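Local coordinates for protein ATP phosphoribosyltransferase regulatory subunit (Bacillus halodurans, PDB 3OD1) that is predicted to be required, with HisG, for the first step of histidine biosynthesis and may allow its feedback regulation by histidine, at residues Asp44-Pro49 with Leu104-Gln109; Arg100-Arg105 with Arg309-Thr314; Glu127-Glu132 with Val318-Leu323. All blocks are in the same frame, centred on the assembly; numbering follows the deposited sequence.

Overall arrangement
All three contacts belong to the histidyl-tRNA synthetase-like part of the chain and share one mixed sheet. From the N terminus, helix 21-40 leads into Asp44-Pro49; contact 1 closes a loop of 54 residues when strand 104-113 comes in alongside, adding edge strand 44-45 to the sheet. Contact 2 begins on that same stretch, sharing Leu104 and Arg105, and spans some 200 residues to join the loops before strands 104-113 and 313-319. Contact 3 opens later and ties strand 125-134 to the junction of strand 313-319 with helix 320-327, so contacts 2 and 3 cross along the chain. Contacts 1 and 3 meet directly, since strands 104-113 and 125-134 are sheet neighbours.

Contact 1 of 3, residues Asp44-Pro49 with Leu104-Gln109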
loop_
_atom_site.group_PDB
_atom_site.type_symbol
_atom_site.label_atom_id
_atom_site.label_comp_id
_atom_site.label_asym_id
_atom_site.label_seq_id
_atom_site.Cartn_x
_atom_site.Cartn_y
_atom_site.Cartn_z
ATOM N N ASP B 44 -15.641 3.574 -5.203
ATOM C CA ASP B 44 -14.383 3.969 -5.857
ATOM C C ASP B 44 -13.266 4.006 -4.826
ATOM O O ASP B 44 -13.370 4.705 -3.811
ATOM C CB ASP B 44 -14.473 5.367 -6.469
ATOM C CG ASP B 44 -15.423 5.449 -7.653
ATOM O OD1 ASP B 44 -15.459 4.534 -8.496
ATOM O OD2 ASP B 44 -16.110 6.469 -7.755
HETATM N N MSE B 45 -12.197 3.267 -5.093
HETATM C CA MSE B 45 -10.992 3.324 -4.261
HETATM C C MSE B 45 -10.337 4.697 -4.302
HETATM O O MSE B 45 -10.258 5.328 -5.357
HETATM C CB MSE B 45 -9.998 2.257 -4.739
HETATM C CG MSE B 45 -10.563 0.867 -4.610
HETATM SE SE MSE B 45 -10.195 0.205 -2.827
HETATM C CE MSE B 45 -8.254 0.175 -3.090
ATOM N N ILE B 46 -9.871 5.165 -3.149
ATOM C CA ILE B 46 -9.039 6.359 -3.094
ATOM C C ILE B 46 -7.809 6.076 -2.246
ATOM O O ILE B 46 -7.688 4.983 -1.666
ATOM C CB ILE B 46 -9.805 7.598 -2.546
ATOM C CG1 ILE B 46 -10.604 7.245 -1.286
ATOM C CG2 ILE B 46 -10.713 8.172 -3.625
ATOM C CD1 ILE B 46 -9.735 7.093 -0.023
ATOM N N GLU B 47 -6.885 7.036 -2.204
ATOM C CA GLU B 47 -5.832 7.016 -1.193
ATOM C C GLU B 47 -5.669 8.386 -0.555
ATOM O O GLU B 47 -5.983 9.412 -1.161
ATOM C CB GLU B 47 -4.501 6.504 -1.761
ATOM C CG GLU B 47 -4.601 5.055 -2.237
ATOM C CD GLU B 47 -3.315 4.511 -2.879
ATOM O OE1 GLU B 47 -2.509 5.307 -3.411
ATOM O OE2 GLU B 47 -3.130 3.270 -2.859
ATOM N N THR B 48 -5.215 8.393 0.690
ATOM C CA THR B 48 -4.942 9.633 1.413
ATOM C C THR B 48 -3.518 9.515 1.946
ATOM O O THR B 48 -2.912 8.438 1.846
ATOM C CB THR B 48 -5.917 9.816 2.589
ATOM O OG1 THR B 48 -5.813 8.680 3.454
ATOM C CG2 THR B 48 -7.356 9.947 2.093
ATOM N N PRO B 49 -2.969 10.605 2.508
ATOM C CA PRO B 49 -1.549 10.581 2.893
ATOM C C PRO B 49 -1.291 9.766 4.142
ATOM O O PRO B 49 -2.199 9.501 4.937
ATOM C CB PRO B 49 -1.233 12.055 3.201
ATOM C CG PRO B 49 -2.345 12.835 2.528
ATOM C CD PRO B 49 -3.552 11.952 2.659
ATOM N N LEU B 104 -21.852 9.613 -1.779
ATOM C CA LEU B 104 -20.559 9.149 -2.250
ATOM C C LEU B 104 -20.247 7.770 -1.689
ATOM O O LEU B 104 -20.514 7.480 -0.513
ATOM C CB LEU B 104 -19.473 10.130 -1.836
ATOM C CG LEU B 104 -19.474 11.426 -2.640
ATOM C CD1 LEU B 104 -18.733 12.519 -1.886
ATOM C CD2 LEU B 104 -18.853 11.167 -4.011
ATOM N N ARG B 105 -19.698 6.924 -2.549
ATOM C CA ARG B 105 -19.319 5.568 -2.186
ATOM C C ARG B 105 -17.830 5.414 -2.458
ATOM O O ARG B 105 -17.387 5.351 -3.613
ATOM C CB ARG B 105 -20.129 4.553 -2.990
ATOM C CG ARG B 105 -21.576 4.418 -2.507
ATOM C CD ARG B 105 -22.407 3.578 -3.432
ATOM N NE ARG B 105 -23.689 3.268 -2.821
ATOM C CZ ARG B 105 -24.746 4.074 -2.854
ATOM N NH1 ARG B 105 -24.673 5.249 -3.472
ATOM N NH2 ARG B 105 -25.870 3.711 -2.250
ATOM N N LEU B 106 -17.059 5.382 -1.382
ATOM C CA LEU B 106 -15.616 5.382 -1.483
ATOM C C LEU B 106 -15.069 4.188 -0.726
ATOM O O LEU B 106 -15.723 3.671 0.189
ATOM C CB LEU B 106 -15.057 6.693 -0.937
ATOM C CG LEU B 106 -15.467 7.957 -1.706
ATOM C CD1 LEU B 106 -15.169 9.206 -0.908
ATOM C CD2 LEU B 106 -14.761 8.045 -3.044
ATOM N N ALA B 107 -13.873 3.752 -1.113
ATOM C CA ALA B 107 -13.275 2.537 -0.562
ATOM C C ALA B 107 -11.780 2.730 -0.391
ATOM O O ALA B 107 -11.192 3.654 -0.965
ATOM C CB ALA B 107 -13.525 1.310 -1.481
ATOM N N TYR B 108 -11.157 1.868 0.407
ATOM C CA TYR B 108 -9.721 1.980 0.628
ATOM C C TYR B 108 -9.133 0.626 0.977
ATOM O O TYR B 108 -9.843 -0.277 1.399
ATOM C CB TYR B 108 -9.436 2.962 1.768
ATOM C CG TYR B 108 -10.090 2.540 3.067
ATOM C CD1 TYR B 108 -11.389 2.926 3.368
ATOM C CD2 TYR B 108 -9.420 1.722 3.976
ATOM C CE1 TYR B 108 -12.008 2.534 4.564
ATOM C CE2 TYR B 108 -10.028 1.316 5.170
ATOM C CZ TYR B 108 -11.320 1.731 5.462
ATOM O OH TYR B 108 -11.926 1.321 6.640
ATOM N N GLN B 109 -7.826 0.496 0.774
ATOM C CA GLN B 109 -7.065 -0.613 1.311
ATOM C C GLN B 109 -5.745 0.027 1.733
ATOM O O GLN B 109 -4.935 0.427 0.893
ATOM C CB GLN B 109 -6.851 -1.688 0.242
ATOM C CG GLN B 109 -6.052 -2.874 0.716
ATOM C CD GLN B 109 -5.807 -3.901 -0.392
ATOM O OE1 GLN B 109 -6.582 -3.996 -1.345
ATOM N NE2 GLN B 109 -4.734 -4.687 -0.251
HETATM O O HOH W 1 -6.611 2.667 -0.488
HETATM O O HOH W 2 -4.783 0.983 -2.400
#
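Asp44 and Met45 run parallel to Leu106 and Ala107, a pairing that joins what corresponds to the motif 1 strand of class II synthetases to the first strand of motif 2. Three backbone hydrogen bonds build the ladder. Asp44 N gives to Arg105 O at 3.0 Å, Ala107 N to Asp44 O at 2.9 Å, and Ile46 N to Ala107 O at 3.0 Å. The middle bond is bent, 141° at the hydrogen, with its donor above the carbonyl plane; Leu106 CA also approaches Asp44 O, at 3.3 Å.

The apolar contacts differ on the two faces. Met45, present as selenomethionine, bends at chi2 (-87°) and chi3 (-65°), which folds its end back over the neighbouring strand: SE lies 3.8 Å from Ala107 CB, and CE reaches the CB of Gln109. Helix 21-40 packs on Ala107 and Gln109. Farther along, Ile46 turns its CG2 to Leu106 CD2 at 4.1 Å, the two side chains crossing at about a right angle, while its CG1 branch lies against Ala107 O.

Several polar ends serve the dimer interface. Asp44 OD1 is bonded to Gln338 of the second subunit and Glu47 forms a salt bridge with Lys27 of that subunit, in keeping with the dimer-forming role of motif 1 in class II enzymes. The Gln109 amide turns instead to Glu127 of its own chain.

Beyond Ile46 the backbones part and water takes over: one molecule accepts from Gln109 N at 2.8 Å and sits 2.8 Å from Ile46 O.

Contact 2 of 3, residues Arg100-Arg105 with Arg309-Thr314; sequences RAYPLR and RPAQAT
Tyr102 and Arg309 lie flat against each other, guanidinium on ring, with planes 16° apart and Arg309 CZ 3.9 Å from the ring centroid of Tyr102: a stacked cation-pi pair. Arg309 gets there by full extension; its CG points opposite the backbone N (chi1 -164°) and the chain stays straight to NE, running past the tyrosine in the opposite direction. This is the tight part. Tyr102 OH donates to Arg309 O at 3.1 Å, and Arg309 NH2 meets Arg100 O in the guanidinium plane at 2.7 Å, so a bond at each end probably helps to fix how ring and guanidinium overlap. Ala311 CB closes in obliquely, 3.3 Å from Tyr102 CE1. Arg309 NH1 also bonds Val93 O, at helix 86-94.

The other side is looser: a water bridges Tyr102 N (3.0 Å) and Arg309 NH2 (3.1 Å), and Pro310 is exposed, pointing away from the partner segment. The Arg100 side chain departs toward the dimer interface and Glu22 of the second subunit. No strands pair here. The contact is a cation-pi stack between the loops leading into the strands that correspond to the first of motif 2 and that of motif 3 in the class II synthetase fold.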
loop_
_atom_site.group_PDB
_atom_site.type_symbol
_atom_site.label_atom_id
_atom_site.label_comp_id
_atom_site.label_asym_id
_atom_site.label_seq_id
_atom_site.Cartn_x
_atom_site.Cartn_y
_atom_site.Cartn_z
ATOM N N ARG B 100 -18.560 16.990 -5.713
ATOM C CA ARG B 100 -19.228 15.745 -6.058
ATOM C C ARG B 100 -20.427 15.570 -5.132
ATOM O O ARG B 100 -20.272 15.510 -3.911
ATOM C CB ARG B 100 -18.263 14.562 -5.960
ATOM C CG ARG B 100 -16.918 14.828 -6.619
ATOM C CD ARG B 100 -16.308 13.564 -7.212
ATOM N NE ARG B 100 -14.963 13.810 -7.731
ATOM C CZ ARG B 100 -14.186 12.882 -8.288
ATOM N NH1 ARG B 100 -14.620 11.631 -8.411
ATOM N NH2 ARG B 100 -12.972 13.208 -8.720
ATOM N N ALA B 101 -21.619 15.506 -5.719
ATOM C CA ALA B 101 -22.862 15.451 -4.958
ATOM C C ALA B 101 -23.042 14.126 -4.227
ATOM O O ALA B 101 -22.620 13.069 -4.712
ATOM C CB ALA B 101 -24.064 15.719 -5.872
ATOM N N TYR B 102 -23.673 14.191 -3.055
ATOM C CA TYR B 102 -23.989 12.990 -2.291
ATOM C C TYR B 102 -25.052 12.193 -3.040
ATOM O O TYR B 102 -25.808 12.766 -3.824
ATOM C CB TYR B 102 -24.487 13.352 -0.888
ATOM C CG TYR B 102 -23.421 13.884 0.052
ATOM C CD1 TYR B 102 -23.732 14.848 1.006
ATOM C CD2 TYR B 102 -22.101 13.422 -0.008
ATOM C CE1 TYR B 102 -22.772 15.344 1.881
ATOM C CE2 TYR B 102 -21.122 13.919 0.870
ATOM C CZ TYR B 102 -21.472 14.882 1.814
ATOM O OH TYR B 102 -20.531 15.386 2.694
ATOM N N PRO B 103 -25.108 10.868 -2.813
ATOM C CA PRO B 103 -24.212 10.127 -1.918
ATOM C C PRO B 103 -22.900 9.713 -2.585
ATOM O O PRO B 103 -22.848 9.472 -3.795
ATOM C CB PRO B 103 -25.020 8.867 -1.574
ATOM C CG PRO B 103 -26.352 9.017 -2.251
ATOM C CD PRO B 103 -26.154 9.991 -3.357
ATOM N N LEU B 104 -21.852 9.613 -1.779
ATOM C CA LEU B 104 -20.559 9.149 -2.250
ATOM C C LEU B 104 -20.247 7.770 -1.689
ATOM O O LEU B 104 -20.514 7.480 -0.513
ATOM C CB LEU B 104 -19.473 10.130 -1.836
ATOM C CG LEU B 104 -19.474 11.426 -2.640
ATOM C CD1 LEU B 104 -18.733 12.519 -1.886
ATOM C CD2 LEU B 104 -18.853 11.167 -4.011
ATOM N N ARG B 105 -19.698 6.924 -2.549
ATOM C CA ARG B 105 -19.319 5.568 -2.186
ATOM C C ARG B 105 -17.830 5.414 -2.458
ATOM O O ARG B 105 -17.387 5.351 -3.613
ATOM C CB ARG B 105 -20.129 4.553 -2.990
ATOM C CG ARG B 105 -21.576 4.418 -2.507
ATOM C CD ARG B 105 -22.407 3.578 -3.432
ATOM N NE ARG B 105 -23.689 3.268 -2.821
ATOM C CZ ARG B 105 -24.746 4.074 -2.854
ATOM N NH1 ARG B 105 -24.673 5.249 -3.472
ATOM N NH2 ARG B 105 -25.870 3.711 -2.250
ATOM N N ARG B 309 -19.111 19.876 6.004
ATOM C CA ARG B 309 -20.013 19.379 4.968
ATOM C C ARG B 309 -20.953 18.326 5.558
ATOM O O ARG B 309 -20.886 17.145 5.183
ATOM C CB ARG B 309 -19.250 18.796 3.776
ATOM C CG ARG B 309 -20.145 18.645 2.545
ATOM C CD ARG B 309 -19.452 17.971 1.363
ATOM N NE ARG B 309 -20.435 17.640 0.336
ATOM C CZ ARG B 309 -20.167 17.024 -0.811
ATOM N NH1 ARG B 309 -18.930 16.662 -1.110
ATOM N NH2 ARG B 309 -21.154 16.777 -1.666
ATOM N N PRO B 310 -21.838 18.757 6.474
ATOM C CA PRO B 310 -22.658 17.820 7.253
ATOM C C PRO B 310 -23.292 16.777 6.357
ATOM O O PRO B 310 -23.807 17.109 5.284
ATOM C CB PRO B 310 -23.755 18.713 7.847
ATOM C CG PRO B 310 -23.160 20.077 7.885
ATOM C CD PRO B 310 -22.226 20.162 6.702
ATOM N N ALA B 311 -23.252 15.525 6.800
ATOM C CA ALA B 311 -23.958 14.449 6.119
ATOM C C ALA B 311 -24.077 13.270 7.056
ATOM O O ALA B 311 -23.271 13.119 7.968
ATOM C CB ALA B 311 -23.224 14.035 4.859
ATOM N N GLN B 312 -25.106 12.456 6.843
ATOM C CA GLN B 312 -25.186 11.154 7.476
ATOM C C GLN B 312 -24.142 10.284 6.786
ATOM O O GLN B 312 -23.768 10.542 5.641
ATOM C CB GLN B 312 -26.598 10.565 7.321
ATOM C CG GLN B 312 -27.703 11.535 7.718
ATOM C CD GLN B 312 -29.095 10.968 7.486
ATOM O OE1 GLN B 312 -29.575 10.140 8.263
ATOM N NE2 GLN B 312 -29.751 11.414 6.412
ATOM N N ALA B 313 -23.627 9.286 7.496
ATOM C CA ALA B 313 -22.582 8.437 6.930
ATOM C C ALA B 313 -22.520 7.103 7.651
ATOM O O ALA B 313 -22.781 7.015 8.856
ATOM C CB ALA B 313 -21.222 9.134 6.966
ATOM N N THR B 314 -22.229 6.056 6.892
ATOM C CA THR B 314 -21.959 4.762 7.494
ATOM C C THR B 314 -20.864 4.067 6.709
ATOM O O THR B 314 -20.343 4.630 5.750
ATOM C CB THR B 314 -23.230 3.889 7.621
ATOM O OG1 THR B 314 -22.896 2.671 8.293
ATOM C CG2 THR B 314 -23.834 3.576 6.252
HETATM O O HOH W 3 -24.162 17.054 -2.390
#

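Contact 3 of 3, residues Glu127-Glu132 with Val318-Leu323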
loop_
_atom_site.group_PDB
_atom_site.type_symbol
_atom_site.label_atom_id
_atom_site.label_comp_id
_atom_site.label_asym_id
_atom_site.label_seq_id
_atom_site.Cartn_x
_atom_site.Cartn_y
_atom_site.Cartn_z
ATOM N N GLU B 127 -2.816 -3.464 8.039
ATOM C CA GLU B 127 -3.594 -3.140 6.843
ATOM C C GLU B 127 -5.101 -3.254 7.103
ATOM O O GLU B 127 -5.574 -4.200 7.727
ATOM C CB GLU B 127 -3.179 -4.053 5.673
ATOM C CG GLU B 127 -3.721 -3.624 4.333
ATOM C CD GLU B 127 -3.062 -4.347 3.170
ATOM O OE1 GLU B 127 -2.468 -5.427 3.392
ATOM O OE2 GLU B 127 -3.150 -3.833 2.030
ATOM N N GLN B 128 -5.844 -2.255 6.645
ATOM C CA GLN B 128 -7.283 -2.256 6.820
ATOM C C GLN B 128 -7.941 -1.954 5.492
ATOM O O GLN B 128 -7.437 -1.148 4.696
ATOM C CB GLN B 128 -7.680 -1.220 7.861
ATOM C CG GLN B 128 -9.148 -1.229 8.215
ATOM C CD GLN B 128 -9.442 -0.268 9.350
ATOM O OE1 GLN B 128 -8.883 -0.393 10.443
ATOM N NE2 GLN B 128 -10.300 0.719 9.086
ATOM N N LEU B 129 -9.071 -2.602 5.254
ATOM C CA LEU B 129 -9.797 -2.414 4.010
ATOM C C LEU B 129 -11.278 -2.167 4.337
ATOM O O LEU B 129 -11.825 -2.749 5.273
ATOM C CB LEU B 129 -9.567 -3.651 3.127
ATOM C CG LEU B 129 -10.323 -3.990 1.854
ATOM C CD1 LEU B 129 -9.553 -5.097 1.125
ATOM C CD2 LEU B 129 -11.735 -4.467 2.185
ATOM N N GLY B 130 -11.921 -1.270 3.603
ATOM C CA GLY B 130 -13.306 -0.961 3.901
ATOM C C GLY B 130 -13.898 0.059 2.955
ATOM O O GLY B 130 -13.294 0.386 1.925
ATOM N N VAL B 131 -15.079 0.559 3.324
ATOM C CA VAL B 131 -15.851 1.499 2.509
ATOM C C VAL B 131 -16.510 2.541 3.393
ATOM O O VAL B 131 -16.751 2.301 4.590
ATOM C CB VAL B 131 -16.996 0.785 1.743
ATOM C CG1 VAL B 131 -16.460 -0.368 0.902
ATOM C CG2 VAL B 131 -18.068 0.269 2.720
ATOM N N GLU B 132 -16.806 3.697 2.797
ATOM C CA GLU B 132 -17.639 4.720 3.425
ATOM C C GLU B 132 -18.752 5.035 2.435
ATOM O O GLU B 132 -18.496 5.202 1.237
ATOM C CB GLU B 132 -16.834 6.001 3.692
ATOM C CG GLU B 132 -15.496 5.769 4.372
ATOM C CD GLU B 132 -15.639 5.200 5.774
ATOM O OE1 GLU B 132 -16.759 5.228 6.333
ATOM O OE2 GLU B 132 -14.622 4.723 6.318
ATOM N N VAL B 318 -12.335 -3.672 7.727
ATOM C CA VAL B 318 -11.912 -5.050 7.941
ATOM C C VAL B 318 -10.430 -5.079 8.295
ATOM O O VAL B 318 -9.625 -4.495 7.579
ATOM C CB VAL B 318 -12.115 -5.888 6.672
ATOM C CG1 VAL B 318 -11.657 -7.343 6.913
ATOM C CG2 VAL B 318 -13.587 -5.837 6.231
ATOM N N ARG B 319 -10.083 -5.746 9.394
ATOM C CA ARG B 319 -8.680 -5.974 9.777
ATOM C C ARG B 319 -8.113 -7.142 8.998
ATOM O O ARG B 319 -8.460 -8.287 9.268
ATOM C CB ARG B 319 -8.570 -6.289 11.271
ATOM C CG ARG B 319 -8.547 -5.073 12.174
ATOM C CD ARG B 319 -7.200 -4.386 12.101
ATOM N NE ARG B 319 -6.075 -5.279 12.398
ATOM C CZ ARG B 319 -5.498 -5.403 13.595
ATOM N NH1 ARG B 319 -4.481 -6.237 13.758
ATOM N NH2 ARG B 319 -5.934 -4.701 14.636
ATOM N N ILE B 320 -7.248 -6.848 8.030
ATOM C CA ILE B 320 -6.789 -7.846 7.073
ATOM C C ILE B 320 -5.987 -8.959 7.739
ATOM O O ILE B 320 -6.162 -10.137 7.436
ATOM C CB ILE B 320 -5.940 -7.204 5.954
ATOM C CG1 ILE B 320 -6.769 -6.176 5.178
ATOM C CG2 ILE B 320 -5.388 -8.264 5.013
ATOM C CD1 ILE B 320 -7.940 -6.773 4.480
ATOM N N ASP B 321 -5.093 -8.589 8.644
ATOM C CA ASP B 321 -4.264 -9.598 9.285
ATOM C C ASP B 321 -5.104 -10.567 10.113
ATOM O O ASP B 321 -4.840 -11.764 10.133
ATOM C CB ASP B 321 -3.104 -8.965 10.079
ATOM C CG ASP B 321 -3.549 -7.820 10.990
ATOM O OD1 ASP B 321 -2.697 -7.351 11.780
ATOM O OD2 ASP B 321 -4.727 -7.387 10.923
ATOM N N LEU B 322 -6.144 -10.054 10.766
ATOM C CA LEU B 322 -7.036 -10.903 11.534
ATOM C C LEU B 322 -7.830 -11.806 10.602
ATOM O O LEU B 322 -8.118 -12.954 10.928
ATOM C CB LEU B 322 -7.985 -10.049 12.386
ATOM C CG LEU B 322 -7.341 -9.237 13.520
ATOM C CD1 LEU B 322 -8.366 -8.376 14.285
ATOM C CD2 LEU B 322 -6.591 -10.148 14.489
ATOM N N LEU B 323 -8.195 -11.281 9.436
ATOM C CA LEU B 323 -8.957 -12.070 8.476
ATOM C C LEU B 323 -8.103 -13.210 7.900
ATOM O O LEU B 323 -8.560 -14.346 7.784
ATOM C CB LEU B 323 -9.515 -11.182 7.354
ATOM C CG LEU B 323 -10.250 -11.895 6.217
ATOM C CD1 LEU B 323 -11.391 -12.778 6.768
ATOM C CD2 LEU B 323 -10.773 -10.879 5.181
#
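Leu129 and Val318 form an antiparallel hydrogen-bonded pair, Leu129 N to Val318 O at 3.0 Å and Val318 N to Leu129 O at 2.7 Å, and Gln128 with Arg319 makes the non-hydrogen-bonded pair next to it. Between the two pairs Gln128 CA comes within 3.3 Å of Val318 O, the oxygen that also accepts from Leu129 N in its carbonyl plane. The ladder then carries on past the end of the strand: Ile320, the first residue of helix 320-327, gives its N-H to Glu127 O at 3.1 Å.

Ile320 is the side chain that fills the corner. Its CG1 stands beside its own backbone N (chi1 -61°), which lays that branch over Glu127 O and carries CD1 on to Leu129 CB, 3.8 Å away. The aliphatic part of Glu127 crosses it at a slant, CG 4.1 Å from Ile320 CG1, before its carboxylate forms a salt bridge with Lys27 of the same chain. Helix 21-40 closes over this side, with Cys31 on Ile320 and Thr35 on Leu129.

Gln128 and Arg319 point to the other face. Gln128 lays its CG against Val318 O and sends its amide to Tyr108. Arg319, the N-cap residue, grips Asp321 side-on: NE bonds OD2 at 2.9 Å on that oxygen's syn lone pair, and NH1 meets OD1 at 2.9 Å, a salt bridge. Leu322 CD1 sits over one face of the guanidinium, and Phe126 provides a cation-pi partner.

A strand turning straight into a helix is the form of motif 3 in class II synthetases, and its antiparallel pairing with what corresponds to the second motif 2 strand belongs to the core sheet of that fold.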